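Local coordinates for TRAP dicarboxylate transporter, DctP subunit (Sulfurospirillum deleyianum, PDB 4OVS), which binds succinate and probably serves as the periplasmic solute-binding subunit of a TRAP transporter for dicarboxylates, at residues 121-124 and 125-129; 111-114 and 115-119; 324-327 and 328-331. All blocks are in the same frame, centred on the assembly; numbering follows the deposited sequence.

Interaction 1 of 3, residues 121-124 and 125-129; sequences DGEV and GQILK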
loop_
_atom_site.group_PDB
_atom_site.type_symbol
_atom_site.label_atom_id
_atom_site.label_comp_id
_atom_site.label_asym_id
_atom_site.label_seq_id
_atom_site.Cartn_x
_atom_site.Cartn_y
_atom_site.Cartn_z
ATOM N N ASP A 121 -5.654 -11.558 9.124
ATOM C CA ASP A 121 -5.382 -12.976 9.283
ATOM C C ASP A 121 -6.609 -13.752 9.793
ATOM O O ASP A 121 -6.462 -14.832 10.339
ATOM C CB ASP A 121 -4.196 -13.226 10.218
ATOM C CG ASP A 121 -2.905 -12.590 9.728
ATOM O OD1 ASP A 121 -2.666 -12.552 8.506
ATOM O OD2 ASP A 121 -2.130 -12.107 10.586
ATOM N N GLY A 122 -7.803 -13.202 9.596
ATOM C CA GLY A 122 -9.028 -13.801 10.072
ATOM C C GLY A 122 -10.014 -13.957 8.933
ATOM O O GLY A 122 -9.632 -14.000 7.758
ATOM N N GLU A 123 -11.291 -14.014 9.275
ATOM C CA GLU A 123 -12.349 -14.358 8.320
ATOM C C GLU A 123 -12.444 -13.421 7.097
ATOM O O GLU A 123 -12.536 -13.882 5.961
ATOM C CB GLU A 123 -13.678 -14.373 9.064
ATOM C CG GLU A 123 -14.897 -14.651 8.205
ATOM C CD GLU A 123 -16.208 -14.587 9.000
ATOM O OE1 GLU A 123 -16.162 -14.300 10.221
ATOM O OE2 GLU A 123 -17.277 -14.828 8.397
ATOM N N VAL A 124 -12.433 -12.112 7.332
ATOM C CA VAL A 124 -12.561 -11.138 6.241
ATOM C C VAL A 124 -11.351 -11.184 5.327
ATOM O O VAL A 124 -11.487 -11.231 4.100
ATOM C CB VAL A 124 -12.780 -9.725 6.783
ATOM C CG1 VAL A 124 -12.629 -8.700 5.705
ATOM C CG2 VAL A 124 -14.157 -9.622 7.411
ATOM N N GLY A 125 -10.161 -11.178 5.916
ATOM C CA GLY A 125 -8.964 -11.368 5.126
ATOM C C GLY A 125 -9.109 -12.536 4.165
ATOM O O GLY A 125 -8.731 -12.435 3.005
ATOM N N GLN A 126 -9.656 -13.656 4.638
ATOM C CA GLN A 126 -9.721 -14.859 3.793
ATOM C C GLN A 126 -10.753 -14.710 2.682
ATOM O O GLN A 126 -10.530 -15.158 1.565
ATOM C CB GLN A 126 -10.029 -16.103 4.621
ATOM C CG GLN A 126 -9.955 -17.389 3.821
ATOM C CD GLN A 126 -8.551 -17.684 3.340
ATOM O OE1 GLN A 126 -7.612 -17.787 4.131
ATOM N NE2 GLN A 126 -8.390 -17.775 2.029
ATOM N N ILE A 127 -11.869 -14.060 2.990
ATOM C CA ILE A 127 -12.903 -13.823 1.993
ATOM C C ILE A 127 -12.336 -13.026 0.828
ATOM O O ILE A 127 -12.612 -13.336 -0.326
ATOM C CB ILE A 127 -14.075 -13.070 2.585
ATOM C CG1 ILE A 127 -15.008 -14.034 3.314
ATOM C CG2 ILE A 127 -14.857 -12.350 1.483
ATOM C CD1 ILE A 127 -15.904 -13.349 4.357
ATOM N N LEU A 128 -11.543 -11.991 1.113
ATOM C CA LEU A 128 -10.979 -11.174 0.018
ATOM C C LEU A 128 -9.854 -11.901 -0.742
ATOM O O LEU A 128 -9.759 -11.786 -1.948
ATOM C CB LEU A 128 -10.532 -9.816 0.524
ATOM C CG LEU A 128 -11.821 -9.088 0.898
ATOM C CD1 LEU A 128 -11.593 -8.199 2.048
ATOM C CD2 LEU A 128 -12.387 -8.321 -0.256
ATOM N N LYS A 129 -9.021 -12.667 -0.053
ATOM C CA LYS A 129 -8.065 -13.523 -0.763
ATOM C C LYS A 129 -8.810 -14.417 -1.766
ATOM O O LYS A 129 -8.399 -14.600 -2.905
ATOM C CB LYS A 129 -7.306 -14.443 0.213
ATOM C CG LYS A 129 -6.308 -13.782 1.122
ATOM C CD LYS A 129 -5.438 -14.819 1.791
ATOM C CE LYS A 129 -4.514 -14.181 2.776
ATOM N NZ LYS A 129 -3.562 -15.152 3.418
HETATM O O HOH W 1 -1.337 -13.534 5.483
#

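Interaction 2 of 3, residues 111-114 and 115-119; sequences RDKD and HLYKV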
loop_
_atom_site.group_PDB
_atom_site.type_symbol
_atom_site.label_atom_id
_atom_site.label_comp_id
_atom_site.label_asym_id
_atom_site.label_seq_id
_atom_site.Cartn_x
_atom_site.Cartn_y
_atom_site.Cartn_z
ATOM N N ARG A 111 -8.782 0.660 13.497
ATOM C CA ARG A 111 -8.535 1.431 14.715
ATOM C C ARG A 111 -7.076 1.482 15.053
ATOM O O ARG A 111 -6.627 2.430 15.684
ATOM C CB ARG A 111 -9.214 0.790 15.915
ATOM C CG ARG A 111 -10.681 0.653 15.820
ATOM C CD ARG A 111 -11.257 0.239 17.148
ATOM N NE ARG A 111 -10.793 -1.067 17.611
ATOM C CZ ARG A 111 -11.242 -2.237 17.152
ATOM N NH1 ARG A 111 -12.149 -2.295 16.179
ATOM N NH2 ARG A 111 -10.772 -3.370 17.660
ATOM N N ASP A 112 -6.339 0.443 14.679
ATOM C CA ASP A 112 -4.939 0.327 15.047
ATOM C C ASP A 112 -4.431 -0.962 14.446
ATOM O O ASP A 112 -5.172 -1.614 13.706
ATOM C CB ASP A 112 -4.735 0.406 16.563
ATOM C CG ASP A 112 -5.642 -0.522 17.339
ATOM O OD1 ASP A 112 -6.071 -1.564 16.804
ATOM O OD2 ASP A 112 -5.924 -0.230 18.516
ATOM N N LYS A 113 -3.179 -1.327 14.709
ATOM C CA LYS A 113 -2.593 -2.486 14.062
ATOM C C LYS A 113 -3.140 -3.774 14.628
ATOM O O LYS A 113 -3.192 -4.801 13.942
ATOM C CB LYS A 113 -1.070 -2.494 14.221
ATOM C CG LYS A 113 -0.348 -1.404 13.442
ATOM C CD LYS A 113 -0.272 -1.718 11.967
ATOM C CE LYS A 113 0.450 -0.618 11.182
ATOM N NZ LYS A 113 1.939 -0.771 11.078
ATOM N N ASP A 114 -3.513 -3.747 15.902
ATOM C CA ASP A 114 -4.098 -4.917 16.521
ATOM C C ASP A 114 -5.384 -5.259 15.768
ATOM O O ASP A 114 -5.638 -6.410 15.416
ATOM C CB ASP A 114 -4.374 -4.624 18.009
ATOM C CG ASP A 114 -5.120 -5.748 18.700
ATOM O OD1 ASP A 114 -4.476 -6.758 19.083
ATOM O OD2 ASP A 114 -6.353 -5.610 18.885
ATOM N N HIS A 115 -6.212 -4.243 15.539
ATOM C CA HIS A 115 -7.444 -4.433 14.793
ATOM C C HIS A 115 -7.140 -5.004 13.404
ATOM O O HIS A 115 -7.691 -6.029 13.010
ATOM C CB HIS A 115 -8.199 -3.110 14.666
ATOM C CG HIS A 115 -9.543 -3.249 14.023
ATOM N ND1 HIS A 115 -10.133 -2.245 13.281
ATOM C CD2 HIS A 115 -10.402 -4.293 13.988
ATOM C CE1 HIS A 115 -11.306 -2.662 12.835
ATOM N NE2 HIS A 115 -11.498 -3.895 13.264
ATOM N N LEU A 116 -6.238 -4.338 12.683
ATOM C CA LEU A 116 -5.857 -4.712 11.323
ATOM C C LEU A 116 -5.503 -6.185 11.176
ATOM O O LEU A 116 -6.025 -6.918 10.323
ATOM C CB LEU A 116 -4.633 -3.887 10.910
ATOM C CG LEU A 116 -4.056 -4.153 9.517
ATOM C CD1 LEU A 116 -4.998 -3.554 8.524
ATOM C CD2 LEU A 116 -2.648 -3.571 9.282
ATOM N N TYR A 117 -4.571 -6.637 11.994
ATOM C CA TYR A 117 -4.081 -7.992 11.835
ATOM C C TYR A 117 -5.170 -9.053 12.166
ATOM O O TYR A 117 -5.206 -10.119 11.552
ATOM C CB TYR A 117 -2.828 -8.194 12.668
ATOM C CG TYR A 117 -1.592 -7.643 12.004
ATOM C CD1 TYR A 117 -1.194 -8.102 10.757
ATOM C CD2 TYR A 117 -0.822 -6.655 12.613
ATOM C CE1 TYR A 117 -0.063 -7.603 10.139
ATOM C CE2 TYR A 117 0.316 -6.157 11.993
ATOM C CZ TYR A 117 0.686 -6.635 10.784
ATOM O OH TYR A 117 1.800 -6.130 10.164
ATOM N N LYS A 118 -6.060 -8.738 13.112
ATOM C CA LYS A 118 -7.185 -9.609 13.405
ATOM C C LYS A 118 -8.109 -9.711 12.200
ATOM O O LYS A 118 -8.733 -10.739 11.981
ATOM C CB LYS A 118 -7.972 -9.110 14.618
ATOM C CG LYS A 118 -7.305 -9.413 15.978
ATOM C CD LYS A 118 -8.182 -8.969 17.142
ATOM C CE LYS A 118 -7.400 -8.926 18.478
ATOM N NZ LYS A 118 -8.137 -8.278 19.616
ATOM N N VAL A 119 -8.225 -8.642 11.430
ATOM C CA VAL A 119 -9.015 -8.704 10.214
ATOM C C VAL A 119 -8.288 -9.464 9.108
ATOM O O VAL A 119 -8.827 -10.436 8.540
ATOM C CB VAL A 119 -9.422 -7.308 9.755
ATOM C CG1 VAL A 119 -10.046 -7.355 8.371
ATOM C CG2 VAL A 119 -10.380 -6.736 10.731
#

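Interaction 3 of 3, residues 324-327 and 328-331; sequences LIKK and VQAV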
loop_
_atom_site.group_PDB
_atom_site.type_symbol
_atom_site.label_atom_id
_atom_site.label_comp_id
_atom_site.label_asym_id
_atom_site.label_seq_id
_atom_site.Cartn_x
_atom_site.Cartn_y
_atom_site.Cartn_z
ATOM N N LEU A 324 -20.285 -6.550 5.176
ATOM C CA LEU A 324 -18.851 -6.801 5.178
ATOM C C LEU A 324 -18.207 -5.675 5.985
ATOM O O LEU A 324 -17.386 -5.926 6.862
ATOM C CB LEU A 324 -18.324 -6.895 3.748
ATOM C CG LEU A 324 -16.858 -7.245 3.478
ATOM C CD1 LEU A 324 -16.362 -8.371 4.363
ATOM C CD2 LEU A 324 -16.685 -7.639 2.013
ATOM N N ILE A 325 -18.621 -4.439 5.728
ATOM C CA ILE A 325 -18.080 -3.277 6.461
ATOM C C ILE A 325 -18.376 -3.437 7.959
ATOM O O ILE A 325 -17.565 -3.092 8.798
ATOM C CB ILE A 325 -18.732 -1.948 5.991
ATOM C CG1 ILE A 325 -18.288 -1.573 4.578
ATOM C CG2 ILE A 325 -18.352 -0.813 6.910
ATOM C CD1 ILE A 325 -19.133 -0.474 3.955
ATOM N N LYS A 326 -19.548 -3.982 8.284
ATOM C CA LYS A 326 -19.957 -4.147 9.683
ATOM C C LYS A 326 -19.168 -5.240 10.390
ATOM O O LYS A 326 -18.818 -5.100 11.560
ATOM C CB LYS A 326 -21.474 -4.410 9.796
ATOM C CG LYS A 326 -22.311 -3.129 9.750
ATOM C CD LYS A 326 -23.814 -3.375 9.884
ATOM C CE LYS A 326 -24.617 -2.167 9.369
ATOM N NZ LYS A 326 -24.114 -0.825 9.864
ATOM N N LYS A 327 -18.882 -6.321 9.678
ATOM C CA LYS A 327 -18.009 -7.359 10.202
ATOM C C LYS A 327 -16.671 -6.777 10.621
ATOM O O LYS A 327 -16.164 -7.095 11.692
ATOM C CB LYS A 327 -17.756 -8.418 9.141
ATOM C CG LYS A 327 -18.072 -9.833 9.598
ATOM C CD LYS A 327 -17.740 -10.872 8.533
ATOM C CE LYS A 327 -18.691 -10.785 7.364
ATOM N NZ LYS A 327 -19.316 -12.125 7.064
ATOM N N VAL A 328 -16.086 -5.944 9.761
ATOM C CA VAL A 328 -14.822 -5.297 10.095
ATOM C C VAL A 328 -14.988 -4.412 11.304
ATOM O O VAL A 328 -14.173 -4.455 12.209
ATOM C CB VAL A 328 -14.266 -4.436 8.972
ATOM C CG1 VAL A 328 -13.044 -3.679 9.484
ATOM C CG2 VAL A 328 -13.883 -5.298 7.795
ATOM N N GLN A 329 -16.049 -3.619 11.346
ATOM C CA GLN A 329 -16.228 -2.710 12.480
ATOM C C GLN A 329 -16.424 -3.465 13.787
ATOM O O GLN A 329 -16.078 -2.965 14.843
ATOM C CB GLN A 329 -17.393 -1.772 12.227
ATOM C CG GLN A 329 -17.092 -0.794 11.095
ATOM C CD GLN A 329 -18.278 0.079 10.750
ATOM O OE1 GLN A 329 -19.333 -0.411 10.343
ATOM N NE2 GLN A 329 -18.112 1.379 10.914
ATOM N N ALA A 330 -16.936 -4.690 13.702
ATOM C CA ALA A 330 -17.227 -5.486 14.892
ATOM C C ALA A 330 -16.022 -6.240 15.467
ATOM O O ALA A 330 -16.110 -6.787 16.570
ATOM C CB ALA A 330 -18.375 -6.477 14.600
ATOM N N VAL A 331 -14.905 -6.279 14.740
ATOM C CA VAL A 331 -13.786 -7.109 15.178
ATOM C C VAL A 331 -13.119 -6.456 16.363
ATOM O O VAL A 331 -12.566 -5.355 16.253
ATOM C CB VAL A 331 -12.732 -7.325 14.082
ATOM C CG1 VAL A 331 -11.469 -7.920 14.680
ATOM C CG2 VAL A 331 -13.282 -8.230 12.985
#

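Interaction 1 of 3, residues 121-124 and 125-129
Gly122 and Gln126 close the first turn of helix 123-134: Gln126 N donates to Gly122 O over 3.1 Å, with the donor lying in the carbonyl plane. Gly122 holds the N-cap position. The next two rungs follow in the i to i+4 pattern of an alpha-helix. Ile127 N reaches Glu123 O at 3.1 Å, tilted 17° from the carbonyl plane, and Leu128 N meets Val124 O nearly along the C=O axis. Gln126 N also makes a weak second bond to Glu123 O, so two carbonyls share one N-H at this helix start.

Apolar contacts run along the helix side. Val124 and Leu128 point the same way, and CG1 of Val124 lies 3.8 Å from CD1 of Leu128. The valine sets CG1 anti to its backbone N (chi1 168°), on the flank that faces the next turn. A looser pair lies beside it, where CD1 of Ile127 comes within 4.2 Å of CG of Glu123, the aliphatic part of the acid.

The charged groups of Asp121 and Lys129 do not touch, their OD1 and NZ atoms being 5.8 Å apart. One water joins them weakly, donating to OD1 and accepting from NZ. Each has a stronger partner: Asp121 forms a salt bridge with Arg268, and Lys129 donates to Leu140 O.

Val124 packs against Leu324 and Lys327 of helix 317-330, and Leu128 lies on Leu103 and Phe104 of a preceding loop and on Tyr142 of strand 137-152. The first turn of the helix thus meets the C-terminal helix through Val124, and the next meets the long strand through Leu128.

Interaction 2 of 3, residues 111-114 and 115-119
Leu116 N donates to Asp112 O and Tyr117 N to Lys113 O in the i to i+4 pattern that starts helix 113-120, while Lys118 N reaches Asp114 O more weakly. Asp112 is the N-cap, its OD1 accepting from His115 N over 3.0 Å. Its CG sits between the backbone N and the carbonyl carbon (chi1 50°), which turns the carboxylate back over the first turn, and OD1 is met by His115 N almost end-on.

The imidazole of His115 is gripped from two directions by Arg111. At its edge, ND1 accepts from Arg111 N at 3.2 Å, the donor lying close to the ring plane. Over one face lies the guanidinium, stacked at a centre separation of 3.9 Å with the planes 27° apart; NH1 stands over the middle of the ring. A bend at chi3 (-63°) folds the arginine chain round to this position. The third point of hold is NE2, which bonds to Val328 O, so both ring nitrogens are engaged and the rotation of the ring is fixed. Arg111 NH2 in turn bonds to Val331 O.

Further along, Asp114 OD2 and Lys118 NZ form a weak salt bridge at 3.3 Å, the extended lysine reaching back one turn. NZ also pairs with the terminal carboxylate of Lys332. Lys113 CD lies 4.0 Å from Leu116 CD2, and its amino group continues to Asp144.

The helix is flanked by strand 137-152, through Lys113 and Asp144, and by the residue that follows helix 317-330, Val331, which packs on His115, Lys118 and Val119.

Interaction 3 of 3, residues 324-327 and 328-331
Leu324, in the last turns of helix 317-330, accepts from Val328 N at 3.2 Å, the donor tilted 18° from the carbonyl plane. Its carbonyl oxygen is also touched by CG2 of Val328, 3.7 Å away, while the leucine side chain turns to Leu103 and Val124.

Ile325 takes the next rung, with Gln329 N on its O at 3.0 Å, and adds a side-chain contact. Gln329 runs beside it in the same direction, and CG2 of Ile325 lies 3.6 Å from Gln329 OE1. With CG anti to the carbonyl carbon (chi1 -68°), the extended glutamine lays its CG 3.3 Å from Ile325 O.

Lys326 O receives Ala330 N at 2.9 Å, although the N-H is bent to 134°, and CB of Ala330 rests on the same oxygen. Beyond the backbone, CG of Lys326 only brushes Gln329 OE1, the two chains passing at a slant.

Lys327 O shares the N-H of Ala330 through a weak second bond of 3.2 Å, and CG2 of Val331 comes within 3.4 Å of that oxygen. The side chain of Lys327 bends at chi3 and chi4, and its amino group makes a weak, long ion pair with Glu123. Val331 N bonds to Val328 O, three residues back.

The forked N-H at Ala330, followed by this i to i+3 bond, is a tightening from i to i+4 toward i to i+3 bonding, as is often seen in the last turn of an alpha-helix. Here it marks the last turn of helix 317-330, close to the C-terminus of this solute-binding protein.

The three contacts form one cluster on the same side of the chain's centre, their centres 12 to 13 Å apart. Interactions 1 and 2 lie on successive helices joined by a probable hydrogen bond from Gly125 N to Val119 O, 3.0 Å. Interaction 3 closes over both: Val331 CG1 lies 3.7 Å from Lys118 CB of interaction 2, and Leu324 CD1 packs 4.0 Å from Val124 CG2 of interaction 1. The chain's C-terminal end is thereby fastened to helices 113-120 and 123-134. Interaction 2 lies nearest the ligand, with the side chain of Lys113 about 13 Å from bound succinate and that of Tyr117 about 9 Å from the succinate-binding Tyr236; the other two lie away from the site.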